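Local coordinates for protein glycogen synthase (Cyanobacterium sp. CLg1, PDB 6GNF) that belongs to the starch and bacterial glycogen synthases, two-domain glycosyltransferases, and holds adenosine-5'-diphosphate and a glycan in its pockets, at residues Q465-K477 against Q490-A502. Residues are numbered along the deposited sequence; the frame is centred on the assembly and turned at random.
Sequences QFGFLMNKIPMPK and QGVDAMIVGMKKA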
ATOM      1  N   GLN A 465      -3.850  -4.491 -24.308  1.00 73.07           N
ATOM      2  CA  GLN A 465      -2.605  -4.204 -25.035  0.50 73.12           C
ATOM      3  C   GLN A 465      -1.376  -4.553 -24.211  1.00 72.19           C
ATOM      4  O   GLN A 465      -0.338  -4.878 -24.760  1.00 73.58           O
ATOM      5  CB  GLN A 465      -2.485  -2.733 -25.425  0.50 72.51           C
ATOM      6  CG  GLN A 465      -2.755  -1.747 -24.314  0.50 68.96           C
ATOM      7  CD  GLN A 465      -4.129  -1.131 -24.402  0.50 68.31           C
ATOM      8  OE1 GLN A 465      -5.141  -1.814 -24.517  0.50 67.96           O
ATOM      9  NE2 GLN A 465      -4.164   0.181 -24.290  0.50 67.81           N
ATOM     10  N   PHE A 466      -1.491  -4.481 -22.890  1.00 71.95           N
ATOM     11  CA  PHE A 466      -0.325  -4.662 -22.017  1.00 71.44           C
ATOM     12  C   PHE A 466      -0.219  -6.027 -21.332  1.00 69.83           C
ATOM     13  O   PHE A 466       0.868  -6.423 -20.906  1.00 69.09           O
ATOM     14  CB  PHE A 466      -0.295  -3.569 -20.944  1.00 70.57           C
ATOM     15  CG  PHE A 466      -0.290  -2.165 -21.487  1.00 72.41           C
ATOM     16  CD1 PHE A 466       0.497  -1.815 -22.580  1.00 75.42           C
ATOM     17  CD2 PHE A 466      -1.045  -1.176 -20.870  1.00 72.02           C
ATOM     18  CE1 PHE A 466       0.500  -0.514 -23.056  1.00 76.54           C
ATOM     19  CE2 PHE A 466      -1.041   0.124 -21.342  1.00 72.59           C
ATOM     20  CZ  PHE A 466      -0.268   0.455 -22.438  1.00 74.23           C
ATOM     21  N   GLY A 467      -1.333  -6.736 -21.189  1.00 69.55           N
ATOM     22  CA  GLY A 467      -1.309  -8.003 -20.464  1.00 68.52           C
ATOM     23  C   GLY A 467      -2.630  -8.736 -20.473  1.00 69.37           C
ATOM     24  O   GLY A 467      -3.516  -8.403 -21.254  1.00 71.46           O
ATOM     25  N   PHE A 468      -2.764  -9.712 -19.578  1.00 68.94           N
ATOM     26  CA  PHE A 468      -3.906 -10.626 -19.573  1.00 69.60           C
ATOM     27  C   PHE A 468      -4.599 -10.691 -18.221  1.00 67.66           C
ATOM     28  O   PHE A 468      -3.948 -10.588 -17.187  1.00 66.59           O
ATOM     29  CB  PHE A 468      -3.443 -12.033 -19.946  1.00 71.39           C
ATOM     30  CG  PHE A 468      -2.764 -12.111 -21.275  1.00 73.37           C
ATOM     31  CD1 PHE A 468      -1.397 -11.930 -21.382  1.00 73.31           C
ATOM     32  CD2 PHE A 468      -3.496 -12.363 -22.423  1.00 76.00           C
ATOM     33  CE1 PHE A 468      -0.767 -12.002 -22.614  1.00 75.69           C
ATOM     34  CE2 PHE A 468      -2.876 -12.443 -23.658  1.00 77.25           C
ATOM     35  CZ  PHE A 468      -1.510 -12.259 -23.754  1.00 77.30           C
ATOM     36  N   LEU A 469      -5.913 -10.896 -18.249  1.00 68.73           N
ATOM     37  CA  LEU A 469      -6.716 -11.055 -17.042  1.00 68.94           C
ATOM     38  C   LEU A 469      -7.038 -12.525 -16.783  1.00 70.79           C
ATOM     39  O   LEU A 469      -7.366 -13.271 -17.710  1.00 74.11           O
ATOM     40  CB  LEU A 469      -8.034 -10.292 -17.158  1.00 69.35           C
ATOM     41  CG  LEU A 469      -7.968  -8.781 -17.358  1.00 69.46           C
ATOM     42  CD1 LEU A 469      -9.371  -8.185 -17.234  1.00 70.40           C
ATOM     43  CD2 LEU A 469      -7.028  -8.119 -16.365  1.00 68.23           C
ATOM     44  N   MET A 470      -6.993 -12.900 -15.509  1.00 70.39           N
ATOM     45  CA  MET A 470      -7.476 -14.194 -15.051  1.00 72.39           C
ATOM     46  C   MET A 470      -8.990 -14.120 -14.881  1.00 74.02           C
ATOM     47  O   MET A 470      -9.599 -13.062 -15.044  1.00 73.44           O
ATOM     48  CB  MET A 470      -6.915 -14.514 -13.666  1.00 73.08           C
ATOM     49  CG  MET A 470      -5.413 -14.452 -13.522  1.00 72.60           C
ATOM     50  SD  MET A 470      -4.958 -14.526 -11.785  1.00 70.69           S
ATOM     51  CE  MET A 470      -3.179 -14.420 -11.955  1.00 70.85           C
ATOM     52  N   ASN A 471      -9.591 -15.240 -14.499  1.00 74.57           N
ATOM     53  CA  ASN A 471     -10.929 -15.196 -13.937  1.00 75.53           C
ATOM     54  C   ASN A 471     -10.806 -14.773 -12.477  1.00 73.81           C
ATOM     55  O   ASN A 471      -9.706 -14.736 -11.925  1.00 75.10           O
ATOM     56  CB  ASN A 471     -11.631 -16.549 -14.064  1.00 77.50           C
ATOM     57  CG  ASN A 471     -12.002 -16.889 -15.496  1.00 80.72           C
ATOM     58  OD1 ASN A 471     -12.112 -16.012 -16.347  1.00 80.97           O
ATOM     59  ND2 ASN A 471     -12.229 -18.172 -15.757  1.00 83.13           N
ATOM     60  N   LYS A 472     -11.933 -14.441 -11.862  1.00 73.39           N
ATOM     61  CA  LYS A 472     -11.962 -13.942 -10.487  1.00 72.05           C
ATOM     62  C   LYS A 472     -11.456 -14.982  -9.489  1.00 71.48           C
ATOM     63  O   LYS A 472     -11.828 -16.141  -9.563  1.00 74.63           O
ATOM     64  CB  LYS A 472     -13.395 -13.539 -10.128  1.00 72.87           C
ATOM     65  CG  LYS A 472     -13.552 -12.879  -8.775  1.00 72.57           C
ATOM     66  CD  LYS A 472     -15.023 -12.709  -8.432  1.00 74.18           C
ATOM     67  CE  LYS A 472     -15.202 -12.124  -7.043  1.00 72.70           C
ATOM     68  NZ  LYS A 472     -14.669 -10.733  -6.956  1.00 71.38           N
ATOM     69  N   ILE A 473     -10.614 -14.554  -8.557  1.00 69.89           N
ATOM     70  CA  ILE A 473     -10.137 -15.422  -7.484  1.00 71.01           C
ATOM     71  C   ILE A 473     -11.104 -15.257  -6.317  1.00 73.22           C
ATOM     72  O   ILE A 473     -11.157 -14.189  -5.721  1.00 73.72           O
ATOM     73  CB  ILE A 473      -8.707 -15.051  -7.024  1.00 69.79           C
ATOM     74  CG1 ILE A 473      -7.755 -14.903  -8.224  1.00 69.12           C
ATOM     75  CG2 ILE A 473      -8.173 -16.086  -6.039  1.00 69.82           C
ATOM     76  CD1 ILE A 473      -7.587 -16.148  -9.069  1.00 71.11           C
ATOM     77  N   PRO A 474     -11.879 -16.304  -5.996  1.00 77.97           N
ATOM     78  CA  PRO A 474     -12.968 -16.103  -5.040  1.00 80.36           C
ATOM     79  C   PRO A 474     -12.488 -15.853  -3.616  1.00 82.99           C
ATOM     80  O   PRO A 474     -11.484 -16.425  -3.192  1.00 85.98           O
ATOM     81  CB  PRO A 474     -13.771 -17.402  -5.134  1.00 82.84           C
ATOM     82  CG  PRO A 474     -12.815 -18.422  -5.645  1.00 83.64           C
ATOM     83  CD  PRO A 474     -11.769 -17.704  -6.444  1.00 81.15           C
ATOM     84  N   MET A 475     -13.206 -14.985  -2.906  1.00 84.59           N
ATOM     85  CA  MET A 475     -12.900 -14.648  -1.520  1.00 84.48           C
ATOM     86  C   MET A 475     -13.411 -15.741  -0.591  1.00 87.87           C
ATOM     87  O   MET A 475     -14.315 -16.479  -0.958  1.00 89.90           O
ATOM     88  CB  MET A 475     -13.571 -13.322  -1.139  1.00 84.08           C
ATOM     89  CG  MET A 475     -12.869 -12.082  -1.656  1.00 81.87           C
ATOM     90  SD  MET A 475     -11.451 -11.618  -0.635  1.00 84.20           S
ATOM     91  CE  MET A 475     -12.238 -10.872   0.784  1.00 82.57           C
ATOM     92  N   PRO A 476     -12.872 -15.807   0.639  1.00 91.70           N
ATOM     93  CA  PRO A 476     -13.467 -16.685   1.655  1.00 98.44           C
ATOM     94  C   PRO A 476     -14.921 -16.286   1.928  1.00103.76           C
ATOM     95  O   PRO A 476     -15.241 -15.103   1.824  1.00104.88           O
ATOM     96  CB  PRO A 476     -12.594 -16.440   2.901  1.00 96.16           C
ATOM     97  CG  PRO A 476     -11.373 -15.724   2.423  1.00 91.95           C
ATOM     98  CD  PRO A 476     -11.785 -14.981   1.193  1.00 89.92           C
ATOM     99  N   LYS A 477     -15.786 -17.239   2.279  1.00111.52           N
ATOM    100  CA  LYS A 477     -17.209 -16.919   2.502  1.00115.68           C
ATOM    101  C   LYS A 477     -17.433 -15.866   3.590  1.00118.64           C
ATOM    102  O   LYS A 477     -18.425 -15.142   3.535  1.00121.06           O
ATOM    103  CB  LYS A 477     -18.029 -18.181   2.800  1.00120.34           C
ATOM    104  CG  LYS A 477     -18.265 -19.020   1.555  1.00123.33           C
ATOM    105  CD  LYS A 477     -19.121 -20.260   1.731  1.00131.14           C
ATOM    106  CE  LYS A 477     -20.618 -19.999   1.689  1.00135.49           C
ATOM    107  NZ  LYS A 477     -21.136 -19.317   0.473  1.00136.98           N
ATOM    108  N   GLN A 490     -11.138 -23.348  -6.991  1.00 88.87           N
ATOM    109  CA  GLN A 490     -11.750 -22.473  -7.991  1.00 89.59           C
ATOM    110  C   GLN A 490     -10.791 -21.358  -8.372  1.00 86.49           C
ATOM    111  O   GLN A 490     -10.704 -20.976  -9.541  1.00 86.66           O
ATOM    112  CB  GLN A 490     -13.040 -21.857  -7.460  1.00 92.06           C
ATOM    113  CG  GLN A 490     -14.106 -22.876  -7.105  1.00 95.41           C
ATOM    114  CD  GLN A 490     -15.482 -22.262  -6.960  1.00 96.45           C
ATOM    115  OE1 GLN A 490     -16.482 -22.910  -7.236  1.00 99.56           O
ATOM    116  NE2 GLN A 490     -15.540 -21.006  -6.527  1.00 96.02           N
ATOM    117  N   GLY A 491     -10.089 -20.828  -7.373  1.00 83.01           N
ATOM    118  CA  GLY A 491      -9.045 -19.835  -7.599  1.00 80.42           C
ATOM    119  C   GLY A 491      -7.931 -20.374  -8.476  1.00 79.72           C
ATOM    120  O   GLY A 491      -7.481 -19.697  -9.406  1.00 77.51           O
ATOM    121  N   VAL A 492      -7.486 -21.597  -8.181  1.00 80.39           N
ATOM    122  CA  VAL A 492      -6.451 -22.259  -8.977  1.00 80.74           C
ATOM    123  C   VAL A 492      -6.855 -22.291 -10.447  1.00 81.55           C
ATOM    124  O   VAL A 492      -6.112 -21.821 -11.311  1.00 80.94           O
ATOM    125  CB  VAL A 492      -6.175 -23.696  -8.467  1.00 83.30           C
ATOM    126  CG1 VAL A 492      -5.384 -24.508  -9.484  1.00 83.65           C
ATOM    127  CG2 VAL A 492      -5.433 -23.647  -7.140  1.00 82.81           C
ATOM    128  N   ASP A 493      -8.063 -22.779 -10.708  1.00 83.43           N
ATOM    129  CA  ASP A 493      -8.586 -22.867 -12.068  1.00 84.40           C
ATOM    130  C   ASP A 493      -8.714 -21.477 -12.704  1.00 81.46           C
ATOM    131  O   ASP A 493      -8.349 -21.266 -13.858  1.00 79.99           O
ATOM    132  CB  ASP A 493      -9.938 -23.591 -12.065  1.00 88.16           C
ATOM    133  CG  ASP A 493      -9.826 -25.060 -11.619  1.00 91.19           C
ATOM    134  OD1 ASP A 493      -8.736 -25.666 -11.746  1.00 90.71           O
ATOM    135  OD2 ASP A 493     -10.833 -25.625 -11.146  1.00 94.51           O
ATOM    136  N   ALA A 494      -9.178 -20.507 -11.925  1.00 80.14           N
ATOM    137  CA  ALA A 494      -9.337 -19.135 -12.405  1.00 78.33           C
ATOM    138  C   ALA A 494      -7.994 -18.496 -12.789  1.00 76.99           C
ATOM    139  O   ALA A 494      -7.905 -17.773 -13.785  1.00 77.47           O
ATOM    140  CB  ALA A 494     -10.044 -18.299 -11.354  1.00 77.18           C
ATOM    141  N   MET A 495      -6.957 -18.776 -12.005  1.00 76.55           N
ATOM    142  CA  MET A 495      -5.617 -18.260 -12.286  1.00 75.63           C
ATOM    143  C   MET A 495      -5.080 -18.873 -13.572  1.00 76.71           C
ATOM    144  O   MET A 495      -4.576 -18.174 -14.442  1.00 76.95           O
ATOM    145  CB  MET A 495      -4.668 -18.574 -11.121  1.00 74.35           C
ATOM    146  CG  MET A 495      -3.236 -18.093 -11.318  1.00 72.51           C
ATOM    147  SD  MET A 495      -2.156 -18.521  -9.939  1.00 70.33           S
ATOM    148  CE  MET A 495      -1.979 -20.285 -10.185  1.00 72.57           C
ATOM    149  N   ILE A 496      -5.211 -20.186 -13.689  1.00 79.77           N
ATOM    150  CA  ILE A 496      -4.663 -20.926 -14.827  1.00 82.46           C
ATOM    151  C   ILE A 496      -5.297 -20.519 -16.162  1.00 81.97           C
ATOM    152  O   ILE A 496      -4.626 -20.521 -17.193  1.00 79.31           O
ATOM    153  CB  ILE A 496      -4.772 -22.446 -14.592  1.00 85.50           C
ATOM    154  CG1 ILE A 496      -3.787 -22.856 -13.488  1.00 85.76           C
ATOM    155  CG2 ILE A 496      -4.485 -23.227 -15.866  1.00 88.34           C
ATOM    156  CD1 ILE A 496      -4.077 -24.200 -12.860  1.00 89.10           C
ATOM    157  N   VAL A 497      -6.578 -20.164 -16.146  1.00 82.90           N
ATOM    158  CA  VAL A 497      -7.230 -19.620 -17.338  1.00 83.82           C
ATOM    159  C   VAL A 497      -6.457 -18.407 -17.863  1.00 82.28           C
ATOM    160  O   VAL A 497      -6.196 -18.309 -19.068  1.00 84.17           O
ATOM    161  CB  VAL A 497      -8.712 -19.253 -17.066  1.00 84.85           C
ATOM    162  CG1 VAL A 497      -9.273 -18.340 -18.152  1.00 84.30           C
ATOM    163  CG2 VAL A 497      -9.553 -20.519 -16.962  1.00 86.95           C
ATOM    164  N   GLY A 498      -6.079 -17.503 -16.960  1.00 79.00           N
ATOM    165  CA  GLY A 498      -5.295 -16.329 -17.333  1.00 76.39           C
ATOM    166  C   GLY A 498      -3.913 -16.687 -17.842  1.00 75.58           C
ATOM    167  O   GLY A 498      -3.456 -16.143 -18.847  1.00 74.80           O
ATOM    168  N   MET A 499      -3.260 -17.628 -17.173  1.00 76.70           N
ATOM    169  CA  MET A 499      -1.912 -18.048 -17.567  1.00 78.06           C
ATOM    170  C   MET A 499      -1.919 -18.678 -18.958  1.00 79.79           C
ATOM    171  O   MET A 499      -1.026 -18.420 -19.764  1.00 79.75           O
ATOM    172  CB  MET A 499      -1.328 -19.025 -16.541  1.00 78.65           C
ATOM    173  CG  MET A 499      -1.075 -18.389 -15.181  1.00 77.11           C
ATOM    174  SD  MET A 499      -0.687 -19.591 -13.899  1.00 78.48           S
ATOM    175  CE  MET A 499       0.978 -20.054 -14.369  1.00 78.38           C
ATOM    176  N   LYS A 500      -2.939 -19.488 -19.242  1.00 82.86           N
ATOM    177  CA  LYS A 500      -3.084 -20.117 -20.559  1.00 85.50           C
ATOM    178  C   LYS A 500      -3.333 -19.089 -21.657  1.00 86.00           C
ATOM    179  O   LYS A 500      -2.807 -19.233 -22.756  1.00 85.41           O
ATOM    180  CB  LYS A 500      -4.215 -21.145 -20.554  1.00 88.82           C
ATOM    181  CG  LYS A 500      -3.850 -22.446 -19.867  1.00 92.11           C
ATOM    182  CD  LYS A 500      -4.989 -23.448 -19.944  1.00 97.51           C
ATOM    183  CE  LYS A 500      -4.501 -24.870 -19.717  1.00101.10           C
ATOM    184  NZ  LYS A 500      -5.614 -25.850 -19.832  1.00104.70           N
ATOM    185  N   LYS A 501      -4.162 -18.083 -21.377  1.00 84.01           N
ATOM    186  CA  LYS A 501      -4.356 -16.988 -22.323  1.00 84.97           C
ATOM    187  C   LYS A 501      -3.004 -16.415 -22.729  1.00 82.70           C
ATOM    188  O   LYS A 501      -2.738 -16.216 -23.909  1.00 83.75           O
ATOM    189  CB  LYS A 501      -5.201 -15.869 -21.720  1.00 85.78           C
ATOM    190  CG  LYS A 501      -6.704 -15.978 -21.899  1.00 88.54           C
ATOM    191  CD  LYS A 501      -7.361 -14.757 -21.249  1.00 89.02           C
ATOM    192  CE  LYS A 501      -8.852 -14.663 -21.525  1.00 92.39           C
ATOM    193  NZ  LYS A 501      -9.613 -15.736 -20.829  1.00 93.73           N
ATOM    194  N   ALA A 502      -2.154 -16.156 -21.740  1.00 81.21           N
ATOM    195  CA  ALA A 502      -0.850 -15.542 -21.973  1.00 80.66           C
ATOM    196  C   ALA A 502       0.099 -16.460 -22.729  1.00 83.30           C
ATOM    197  O   ALA A 502       0.795 -16.014 -23.641  1.00 84.18           O
ATOM    198  CB  ALA A 502      -0.219 -15.116 -20.658  1.00 78.32           C
TER
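G498 leaves a dent in helix 485-503 into which the backbone of M470 sinks, the two CA atoms 3.8 Å apart. From there the chain of M470 runs on extended beside that of M495, M470 CE lying 3.7 Å from M495 CG, and reaches L428 of strand 426-429, two strands in. One turn further along the helix, F468 lies flat over A502: with CG beside the backbone N (chi1 -58°), the ring takes A502 CA over the centre of one face, a CH-pi contact of 3.6 Å from CA to ring centroid. Strand 468-469 is an outermost strand of the parallel sheet in the C-terminal of the two Rossmann-like domains of this GT-B fold, pairing with strand 449-452, and the helix packs along it and the loop that follows. Beyond the strand, N471 N donates to A494 O (3.1 Å, 151° at the hydrogen), meeting the carbonyl from above its plane. The A494 methyl is a small knob between N471 CB and K472 O, while the N471 amide lies across V497. I473 turns its CD1 to G491 O, at 3.6 Å, with V367 of helix 365-370 touching its side chain. At bare G491, P474 settles its CD 3.6 Å from the glycine CA, and its CG meets Q490.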